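Local coordinates for uncharacterized protein PH0321 (Pyrococcus horikoshii, PDB 3BS4), which is of unknown function, though its KaiC-like domain suggests kinship with the RecA-like family, and it holds an unidentified peptide in the crystal, at residues F55-P60 and I117-A122; L110-L115 and T160-E165; W187-V192 and L199-R204. All coordinates share one frame; numbering follows the deposited sequence. Where two conformers were deposited one is given.

Interaction 1 of 3, residues F55-P60 and I117-A122; sequences FSISYP and IKYAKA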
loop_
_atom_site.group_PDB
_atom_site.type_symbol
_atom_site.label_atom_id
_atom_site.label_comp_id
_atom_site.label_asym_id
_atom_site.label_seq_id
_atom_site.Cartn_x
_atom_site.Cartn_y
_atom_site.Cartn_z
ATOM N N PHE A 55 1.766 -1.853 -6.120
ATOM C CA PHE A 55 2.885 -1.128 -6.732
ATOM C C PHE A 55 4.103 -1.513 -5.934
ATOM O O PHE A 55 4.292 -1.058 -4.804
ATOM C CB PHE A 55 2.614 0.380 -6.698
ATOM C CG PHE A 55 1.334 0.737 -7.395
ATOM C CD1 PHE A 55 1.325 0.942 -8.776
ATOM C CD2 PHE A 55 0.141 0.758 -6.694
ATOM C CE1 PHE A 55 0.129 1.240 -9.440
ATOM C CE2 PHE A 55 -1.059 1.037 -7.339
ATOM C CZ PHE A 55 -1.058 1.281 -8.722
ATOM N N SER A 56 4.899 -2.414 -6.506
ATOM C CA SER A 56 6.008 -3.013 -5.767
ATOM C C SER A 56 7.261 -2.215 -6.058
ATOM O O SER A 56 7.958 -2.478 -7.026
ATOM C CB SER A 56 6.161 -4.473 -6.172
ATOM O OG SER A 56 7.124 -5.088 -5.348
ATOM N N ILE A 57 7.486 -1.189 -5.232
ATOM C CA ILE A 57 8.460 -0.136 -5.500
ATOM C C ILE A 57 9.812 -0.442 -4.857
ATOM O O ILE A 57 10.862 -0.208 -5.462
ATOM C CB ILE A 57 7.926 1.214 -4.934
ATOM C CG1 ILE A 57 6.605 1.629 -5.634
ATOM C CG2 ILE A 57 8.982 2.337 -5.020
ATOM C CD1 ILE A 57 5.651 2.433 -4.741
ATOM N N SER A 58 9.775 -0.956 -3.628
ATOM C CA SER A 58 10.957 -0.959 -2.769
ATOM C C SER A 58 11.735 -2.262 -2.707
ATOM O O SER A 58 12.917 -2.235 -2.303
ATOM C CB SER A 58 10.584 -0.550 -1.344
ATOM O OG SER A 58 10.228 0.810 -1.287
ATOM N N TYR A 59 11.082 -3.378 -3.055
ATOM C CA TYR A 59 11.667 -4.713 -2.850
ATOM C C TYR A 59 11.642 -5.530 -4.126
ATOM O O TYR A 59 10.699 -5.420 -4.921
ATOM C CB TYR A 59 10.933 -5.479 -1.716
ATOM C CG TYR A 59 10.951 -4.686 -0.441
ATOM C CD1 TYR A 59 12.138 -4.551 0.281
ATOM C CD2 TYR A 59 9.824 -3.973 -0.020
ATOM C CE1 TYR A 59 12.201 -3.782 1.423
ATOM C CE2 TYR A 59 9.875 -3.190 1.121
ATOM C CZ TYR A 59 11.073 -3.100 1.835
ATOM O OH TYR A 59 11.194 -2.333 2.977
ATOM N N PRO A 60 12.669 -6.377 -4.304
ATOM C CA PRO A 60 12.649 -7.325 -5.417
ATOM C C PRO A 60 11.405 -8.198 -5.332
ATOM O O PRO A 60 10.974 -8.563 -4.242
ATOM C CB PRO A 60 13.883 -8.190 -5.174
ATOM C CG PRO A 60 14.768 -7.415 -4.237
ATOM C CD PRO A 60 13.878 -6.486 -3.468
ATOM N N ILE A 117 1.868 8.789 -15.920
ATOM C CA ILE A 117 1.101 8.291 -17.073
ATOM C C ILE A 117 1.407 6.817 -17.360
ATOM O O ILE A 117 0.523 6.051 -17.785
ATOM C CB ILE A 117 1.252 9.213 -18.336
ATOM C CG1 ILE A 117 0.211 8.863 -19.397
ATOM C CG2 ILE A 117 2.645 9.166 -18.905
ATOM C CD1 ILE A 117 -1.070 9.655 -19.212
ATOM N N LYS A 118 2.644 6.396 -17.111
ATOM C CA LYS A 118 2.987 4.988 -17.305
ATOM C C LYS A 118 2.246 4.093 -16.295
ATOM O O LYS A 118 1.761 3.008 -16.650
ATOM C CB LYS A 118 4.499 4.772 -17.291
ATOM C CG LYS A 118 5.141 5.443 -18.508
ATOM C CD LYS A 118 6.615 5.122 -18.666
ATOM C CE LYS A 118 7.066 5.631 -20.042
ATOM N NZ LYS A 118 8.542 5.464 -20.222
ATOM N N TYR A 119 2.121 4.565 -15.052
ATOM C CA TYR A 119 1.303 3.826 -14.082
ATOM C C TYR A 119 -0.158 3.774 -14.517
ATOM O O TYR A 119 -0.817 2.738 -14.388
ATOM C CB TYR A 119 1.346 4.465 -12.704
ATOM C CG TYR A 119 2.466 3.996 -11.805
ATOM C CD1 TYR A 119 2.824 2.649 -11.720
ATOM C CD2 TYR A 119 3.093 4.895 -10.960
ATOM C CE1 TYR A 119 3.852 2.229 -10.850
ATOM C CE2 TYR A 119 4.104 4.494 -10.101
ATOM C CZ TYR A 119 4.487 3.178 -10.057
ATOM O OH TYR A 119 5.474 2.806 -9.176
ATOM N N ALA A 120 -0.667 4.901 -15.005
ATOM C CA ALA A 120 -2.091 4.985 -15.339
ATOM C C ALA A 120 -2.424 3.987 -16.432
ATOM O O ALA A 120 -3.462 3.341 -16.391
ATOM C CB ALA A 120 -2.448 6.405 -15.779
ATOM N N LYS A 121 -1.521 3.849 -17.393
ATOM C CA LYS A 121 -1.709 2.916 -18.492
ATOM C C LYS A 121 -1.724 1.476 -17.978
ATOM O O LYS A 121 -2.570 0.688 -18.378
ATOM C CB LYS A 121 -0.619 3.122 -19.546
ATOM C CG LYS A 121 -0.581 4.545 -20.082
ATOM C CD LYS A 121 0.538 4.742 -21.102
ATOM C CE LYS A 121 0.521 6.146 -21.693
ATOM N NZ LYS A 121 -0.694 6.423 -22.493
ATOM N N ALA A 122 -0.796 1.154 -17.073
ATOM C CA ALA A 122 -0.730 -0.206 -16.481
ATOM C C ALA A 122 -1.992 -0.497 -15.704
ATOM O O ALA A 122 -2.580 -1.575 -15.832
ATOM C CB ALA A 122 0.492 -0.350 -15.554
#

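Interaction 2 of 3, residues L110-L115 and T160-E165; sequences LSSETL and TLRYLE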
loop_
_atom_site.group_PDB
_atom_site.type_symbol
_atom_site.label_atom_id
_atom_site.label_comp_id
_atom_site.label_asym_id
_atom_site.label_seq_id
_atom_site.Cartn_x
_atom_site.Cartn_y
_atom_site.Cartn_z
ATOM N N LEU A 110 11.955 6.353 -16.997
ATOM C CA LEU A 110 11.154 6.457 -15.785
ATOM C C LEU A 110 11.593 7.652 -14.962
ATOM O O LEU A 110 12.537 7.586 -14.168
ATOM C CB LEU A 110 11.247 5.154 -14.971
ATOM C CG LEU A 110 10.866 3.873 -15.733
ATOM C CD1 LEU A 110 11.058 2.618 -14.850
ATOM C CD2 LEU A 110 9.447 3.938 -16.293
ATOM N N SER A 111 10.916 8.766 -15.159
ATOM C CA SER A 111 11.264 9.954 -14.427
ATOM C C SER A 111 10.070 10.390 -13.616
ATOM O O SER A 111 8.971 9.829 -13.750
ATOM C CB SER A 111 11.684 11.068 -15.390
ATOM O OG SER A 111 10.558 11.569 -16.077
ATOM N N SER A 112 10.285 11.397 -12.782
ATOM C CA SER A 112 9.234 11.972 -11.987
ATOM C C SER A 112 8.126 12.525 -12.873
ATOM O O SER A 112 7.007 12.703 -12.408
ATOM C CB SER A 112 9.801 13.058 -11.065
ATOM O OG SER A 112 10.517 14.026 -11.819
ATOM N N GLU A 113 8.447 12.797 -14.150
ATOM C CA GLU A 113 7.495 13.335 -15.122
ATOM C C GLU A 113 6.760 12.256 -15.933
ATOM O O GLU A 113 5.616 12.422 -16.300
ATOM C CB GLU A 113 8.225 14.255 -16.106
ATOM C CG GLU A 113 9.051 15.361 -15.464
ATOM C CD GLU A 113 9.766 16.221 -16.494
ATOM O OE1 GLU A 113 10.471 15.667 -17.368
ATOM O OE2 GLU A 113 9.621 17.457 -16.429
ATOM N N THR A 114 7.450 11.168 -16.253
ATOM C CA THR A 114 6.863 10.134 -17.126
ATOM C C THR A 114 6.116 9.050 -16.351
ATOM O O THR A 114 5.195 8.421 -16.885
ATOM C CB THR A 114 7.924 9.412 -17.981
ATOM O OG1 THR A 114 8.793 8.654 -17.126
ATOM C CG2 THR A 114 8.747 10.414 -18.807
ATOM N N LEU A 115 6.532 8.823 -15.104
ATOM C CA LEU A 115 6.020 7.691 -14.330
ATOM C C LEU A 115 4.483 7.715 -14.116
ATOM O O LEU A 115 3.839 6.671 -14.263
ATOM C CB LEU A 115 6.773 7.563 -13.003
ATOM C CG LEU A 115 6.488 6.298 -12.192
ATOM C CD1 LEU A 115 6.650 5.041 -13.046
ATOM C CD2 LEU A 115 7.349 6.206 -10.942
ATOM N N THR A 160 10.265 14.253 -6.161
ATOM C CA THR A 160 9.223 13.416 -5.548
ATOM C C THR A 160 7.991 14.254 -5.229
ATOM O O THR A 160 6.863 13.835 -5.468
ATOM C CB THR A 160 9.771 12.697 -4.293
ATOM O OG1 THR A 160 10.957 11.971 -4.656
ATOM C CG2 THR A 160 8.738 11.745 -3.708
ATOM N N LEU A 161 8.207 15.474 -4.740
ATOM C CA LEU A 161 7.080 16.351 -4.449
ATOM C C LEU A 161 6.298 16.701 -5.705
ATOM O O LEU A 161 5.068 16.707 -5.685
ATOM C CB LEU A 161 7.571 17.612 -3.726
ATOM C CG LEU A 161 7.942 17.334 -2.257
ATOM C CD1 LEU A 161 8.864 18.404 -1.681
ATOM C CD2 LEU A 161 6.697 17.182 -1.381
ATOM N N ARG A 162 7.004 16.981 -6.795
ATOM C CA ARG A 162 6.349 17.243 -8.091
ATOM C C ARG A 162 5.653 15.996 -8.600
ATOM O O ARG A 162 4.535 16.062 -9.108
ATOM C CB ARG A 162 7.364 17.700 -9.143
ATOM C CG ARG A 162 7.982 19.033 -8.847
ATOM C CD ARG A 162 8.579 19.657 -10.118
ATOM N NE ARG A 162 9.315 18.696 -10.946
ATOM C CZ ARG A 162 10.632 18.506 -10.893
ATOM N NH1 ARG A 162 11.374 19.202 -10.038
ATOM N NH2 ARG A 162 11.205 17.614 -11.698
ATOM N N TYR A 163 6.322 14.853 -8.462
ATOM C CA TYR A 163 5.741 13.571 -8.867
ATOM C C TYR A 163 4.396 13.278 -8.184
ATOM O O TYR A 163 3.432 12.829 -8.828
ATOM C CB TYR A 163 6.749 12.446 -8.581
ATOM C CG TYR A 163 6.126 11.089 -8.591
ATOM C CD1 TYR A 163 5.781 10.469 -9.797
ATOM C CD2 TYR A 163 5.844 10.433 -7.394
ATOM C CE1 TYR A 163 5.186 9.215 -9.812
ATOM C CE2 TYR A 163 5.241 9.169 -7.393
ATOM C CZ TYR A 163 4.918 8.576 -8.621
ATOM O OH TYR A 163 4.317 7.335 -8.680
ATOM N N LEU A 164 4.337 13.538 -6.877
ATOM C CA LEU A 164 3.109 13.319 -6.115
ATOM C C LEU A 164 1.986 14.175 -6.664
ATOM O O LEU A 164 0.841 13.719 -6.733
ATOM C CB LEU A 164 3.282 13.599 -4.613
ATOM C CG LEU A 164 4.196 12.620 -3.868
ATOM C CD1 LEU A 164 4.576 13.177 -2.476
ATOM C CD2 LEU A 164 3.515 11.247 -3.757
ATOM N N GLU A 165 2.314 15.413 -7.045
ATOM C CA GLU A 165 1.275 16.299 -7.569
ATOM C C GLU A 165 0.864 15.915 -8.987
ATOM O O GLU A 165 -0.319 15.834 -9.286
ATOM C CB GLU A 165 1.677 17.773 -7.464
ATOM C CG GLU A 165 0.540 18.745 -7.872
ATOM C CD GLU A 165 -0.745 18.619 -7.050
ATOM O OE1 GLU A 165 -0.738 18.063 -5.922
ATOM O OE2 GLU A 165 -1.798 19.093 -7.549
#

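Interaction 3 of 3, residues W187-V192 and L199-R204; sequences WLWEGV and LSVYRR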
loop_
_atom_site.group_PDB
_atom_site.type_symbol
_atom_site.label_atom_id
_atom_site.label_comp_id
_atom_site.label_asym_id
_atom_site.label_seq_id
_atom_site.Cartn_x
_atom_site.Cartn_y
_atom_site.Cartn_z
ATOM N N TRP A 187 -0.817 3.121 1.403
ATOM C CA TRP A 187 0.563 3.501 1.121
ATOM C C TRP A 187 1.400 3.161 2.336
ATOM O O TRP A 187 1.006 3.470 3.455
ATOM C CB TRP A 187 0.664 5.020 0.924
ATOM C CG TRP A 187 0.192 5.478 -0.404
ATOM C CD1 TRP A 187 -0.274 4.687 -1.426
ATOM C CD2 TRP A 187 0.198 6.820 -0.901
ATOM N NE1 TRP A 187 -0.574 5.463 -2.528
ATOM C CE2 TRP A 187 -0.280 6.772 -2.235
ATOM C CE3 TRP A 187 0.545 8.063 -0.348
ATOM C CZ2 TRP A 187 -0.433 7.926 -3.023
ATOM C CZ3 TRP A 187 0.389 9.210 -1.135
ATOM C CH2 TRP A 187 -0.083 9.122 -2.458
ATOM N N LEU A 188 2.575 2.584 2.119
ATOM C CA LEU A 188 3.514 2.378 3.215
ATOM C C LEU A 188 4.630 3.419 3.108
ATOM O O LEU A 188 5.155 3.642 2.027
ATOM C CB LEU A 188 4.105 0.960 3.140
ATOM C CG LEU A 188 5.120 0.574 4.230
ATOM C CD1 LEU A 188 4.479 0.619 5.647
ATOM C CD2 LEU A 188 5.724 -0.792 3.965
ATOM N N TRP A 189 5.036 4.007 4.234
ATOM C CA TRP A 189 6.221 4.869 4.225
ATOM C C TRP A 189 7.147 4.397 5.335
ATOM O O TRP A 189 6.736 4.376 6.485
ATOM C CB TRP A 189 5.846 6.346 4.457
ATOM C CG TRP A 189 7.035 7.277 4.406
ATOM C CD1 TRP A 189 7.948 7.489 5.385
ATOM C CD2 TRP A 189 7.410 8.123 3.308
ATOM N NE1 TRP A 189 8.905 8.413 4.966
ATOM C CE2 TRP A 189 8.597 8.803 3.688
ATOM C CE3 TRP A 189 6.884 8.343 2.031
ATOM C CZ2 TRP A 189 9.250 9.714 2.834
ATOM C CZ3 TRP A 189 7.543 9.236 1.174
ATOM C CH2 TRP A 189 8.702 9.914 1.587
ATOM N N GLU A 190 8.376 4.005 4.971
ATOM C CA GLU A 190 9.338 3.443 5.930
ATOM C C GLU A 190 10.344 4.501 6.336
ATOM O O GLU A 190 11.094 4.997 5.492
ATOM C CB GLU A 190 10.039 2.223 5.308
ATOM C CG GLU A 190 9.041 1.129 4.938
ATOM C CD GLU A 190 9.680 -0.128 4.372
ATOM O OE1 GLU A 190 10.470 -0.793 5.080
ATOM O OE2 GLU A 190 9.365 -0.474 3.231
ATOM N N GLY A 191 10.350 4.840 7.620
ATOM C CA GLY A 191 11.339 5.789 8.163
ATOM C C GLY A 191 10.875 7.228 8.074
ATOM O O GLY A 191 9.668 7.513 8.015
ATOM N N VAL A 192 11.824 8.158 8.098
ATOM C CA VAL A 192 11.466 9.568 7.968
ATOM C C VAL A 192 11.960 10.014 6.610
ATOM O O VAL A 192 11.153 10.215 5.682
ATOM C CB VAL A 192 12.035 10.423 9.137
ATOM C CG1 VAL A 192 11.591 11.866 9.004
ATOM C CG2 VAL A 192 11.558 9.829 10.472
ATOM N N LEU A 199 5.394 15.310 4.727
ATOM C CA LEU A 199 4.305 16.267 4.911
ATOM C C LEU A 199 3.261 16.157 3.794
ATOM O O LEU A 199 2.059 16.187 4.048
ATOM C CB LEU A 199 4.878 17.682 4.914
ATOM C CG LEU A 199 4.251 18.788 5.743
ATOM C CD1 LEU A 199 4.007 18.356 7.209
ATOM C CD2 LEU A 199 5.162 20.022 5.671
ATOM N N SER A 200 3.726 16.015 2.557
ATOM C CA SER A 200 2.824 15.912 1.412
ATOM C C SER A 200 2.013 14.629 1.457
ATOM O O SER A 200 0.807 14.642 1.199
ATOM C CB SER A 200 3.620 16.022 0.103
ATOM O OG SER A 200 2.770 15.969 -1.035
ATOM N N VAL A 201 2.649 13.509 1.799
ATOM C CA VAL A 201 1.886 12.260 1.825
ATOM C C VAL A 201 0.915 12.213 2.996
ATOM O O VAL A 201 -0.176 11.651 2.872
ATOM C CB VAL A 201 2.770 10.968 1.759
ATOM C CG1 VAL A 201 3.579 10.939 0.456
ATOM C CG2 VAL A 201 3.649 10.849 2.965
ATOM N N TYR A 202 1.287 12.805 4.139
ATOM C CA TYR A 202 0.322 12.924 5.237
ATOM C C TYR A 202 -0.903 13.721 4.785
ATOM O O TYR A 202 -2.057 13.360 5.085
ATOM C CB TYR A 202 0.941 13.654 6.427
ATOM C CG TYR A 202 1.583 12.787 7.487
ATOM C CD1 TYR A 202 2.511 11.786 7.159
ATOM C CD2 TYR A 202 1.303 13.001 8.834
ATOM C CE1 TYR A 202 3.116 11.005 8.156
ATOM C CE2 TYR A 202 1.896 12.218 9.830
ATOM C CZ TYR A 202 2.795 11.228 9.491
ATOM O OH TYR A 202 3.366 10.500 10.509
ATOM N N ARG A 203 -0.659 14.831 4.090
ATOM C CA ARG A 203 -1.766 15.698 3.684
ATOM C C ARG A 203 -2.698 14.983 2.708
ATOM O O ARG A 203 -3.937 15.128 2.767
ATOM C CB ARG A 203 -1.212 17.020 3.111
ATOM C CG ARG A 203 -2.249 17.931 2.434
ATOM C CD ARG A 203 -3.329 18.398 3.411
ATOM N NE ARG A 203 -2.743 19.217 4.462
ATOM C CZ ARG A 203 -3.438 19.871 5.391
ATOM N NH1 ARG A 203 -4.771 19.828 5.406
ATOM N NH2 ARG A 203 -2.793 20.591 6.297
ATOM N N ARG A 204 -2.114 14.192 1.813
ATOM C CA ARG A 204 -2.880 13.538 0.757
ATOM C C ARG A 204 -3.718 12.374 1.280
ATOM O O ARG A 204 -4.797 12.072 0.742
ATOM C CB ARG A 204 -1.933 13.060 -0.348
ATOM C CG ARG A 204 -1.347 14.216 -1.131
ATOM C CD ARG A 204 -0.262 13.746 -2.066
ATOM N NE ARG A 204 0.475 14.872 -2.636
ATOM C CZ ARG A 204 0.003 15.662 -3.604
ATOM N NH1 ARG A 204 -1.202 15.459 -4.128
ATOM N NH2 ARG A 204 0.741 16.663 -4.062
#

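Interaction 1 of 3, residues F55-P60 and I117-A122
F55, near the end of strand 51-56, turns the edge of its ring toward the face of Y119 on helix 115-132, and this aromatic pair carries most of the contact. It is a T-shaped (edge-to-face) stack: the centroids are 5.1 Å apart and the ring planes stand at 83°. The touching edge is the CD1-CE1 side of the phenylalanine; F55 CD1 lies 3.5 Å from Y119 CE1, and F55 CE1 lies 3.8 Å from Y119 CD1. With CG anti to its own carbonyl carbon (chi1 -58°), F55 sends its ring off the sheet toward the helix. Phenylalanine suits the place because it offers a flat apolar group with ring hydrogens to direct at a neighbouring pi cloud. Backbone hydrogen bonds to F144 and I146 hold the strand beneath it.

A van der Waals contact adds a smaller share. I57, just past the strand, brings its CG1 methylene to 3.9 Å from the hydroxyl oxygen Y119 OH, the two side chains crossing at about a right angle. An aliphatic side chain suits the place because it has no polar group of its own to satisfy there.

The polar bonds of the tyrosine lie outside the two segments. Y119 OH is hydrogen-bonded to Y151 OH and to T89 OG1, so the hydroxyl is satisfied although buried, and tyrosine can serve both as a stacking face and as a polar anchor. The bound peptide also reaches this corner: an aromatic side chain of it meets the F55 ring, and polar side chains of the peptide pack on I57 and on Y119.

The chemistry is therefore divided along one tyrosine, its ring held by an edge-to-face stack, a dispersion contact with a weak electrostatic part, and its hydroxyl by two hydrogen bonds, which together probably restrict its tilt and its slide beside the peptide.

Interaction 2 of 3, residues L110-L115 and T160-E165
Y163 presents the CD1-CE1 side of its ring to the loop that leads into helix 115-132, met by S112 there and by L115 at the helix start. S112 O lies at the ring edge, in its plane, 3.6 Å from Y163 CD1, so a carbonyl oxygen faces the weakly positive rim of the ring. Further along, L115 CD2 packs 3.9 Å from Y163 CE1. The ring lies alongside S112 and L115 because Y163 CG is anti to its backbone N (chi1 164°). Serine suits position 112, where the backbones approach to 4.9 Å between S112 CA and Y163 CA: its small side chain lets S112 CB sit 4.0 Å from Y163 CB. The exposed R162, bent at chi3, brings NH2 near S112 OG in a loose contact.

The loop is shaped by S111, whose OG accepts from E113 N and T114 N, an ST turn and an ST motif, while S111 N donates almost straight (174°) to T114 OG1. Y163 OH is hydrogen-bonded to a polar side chain of the bound peptide. Y163 itself sits on helix 157-173 and also packs against P116 and Y119 of helix 115-132, while L164 and L161 of the same helix meet helix 195-204.

Interaction 3 of 3, residues W187-V192 and L199-R204
Between segments 187-192 and 199-204 the nearest CA atoms are those of W187 and V201, 8.9 Å apart, a distance that the side chains span. V201 sits between two tryptophans: its CG1 meets W187 CZ3 at 4.0 Å, while its CG2 meets W189 CE3 at 4.2 Å. Valine suits the place, since its two methyl groups diverge from CB and can serve a separate indole each without a longer chain. W187 and W189, two residues apart, project from the same side of the strand, but their first torsions differ. CG is anti to the carbonyl carbon in W187 (chi1 -78°) and anti to the backbone N in W189 (chi1 -178°), which spreads the indoles apart.

Strand and helix are consecutive in the chain, the helix covering a face of the mainly parallel sheet, as in the alpha/beta core of RecA-like proteins; strand 184-190 lies between strands 141-146 and 22-27. The turn after the strand is pinned by W189 NE1, which donates to V192 O at 3.0 Å. That oxygen lies close to the indole plane, whereas the nitrogen stands above the carbonyl plane, 36° out of it. G191 permits the turn, because its backbone angles would jam a side chain against the preceding carbonyl. A leucine in place of W189 would probably leave V192 O without this donor and open a gap beside V201 CG2.

W187 NE1 is hydrogen-bonded to the backbone of the bound peptide. On the helix, R204 NE donates to S200 OG at 3.0 Å, and the guanidinium has a second, charged partner on helix 157-173.

Overall arrangement
Interactions 1 and 2 have centres about 12 Å apart and are joined most closely by two tyrosines, Y119 CE2 lying 3.2 Å from Y163 OH. Helix 157-173 then connects interaction 2 to interaction 3, about 15 Å away between centres: E165 OE1 forms a salt bridge of 2.8 Å with R204 NH2, and L161 CD2 packs 3.6 Å from S200 CB. Interactions 1 and 3, about 17 Å apart between centres, both reach the same sheet, and Y59 OH lies 2.6 Å from E190 OE2 in a probable hydrogen bond. All three contribute to the surroundings of the bound peptide, through F55, I57 and Y119, through Y163, and through W187.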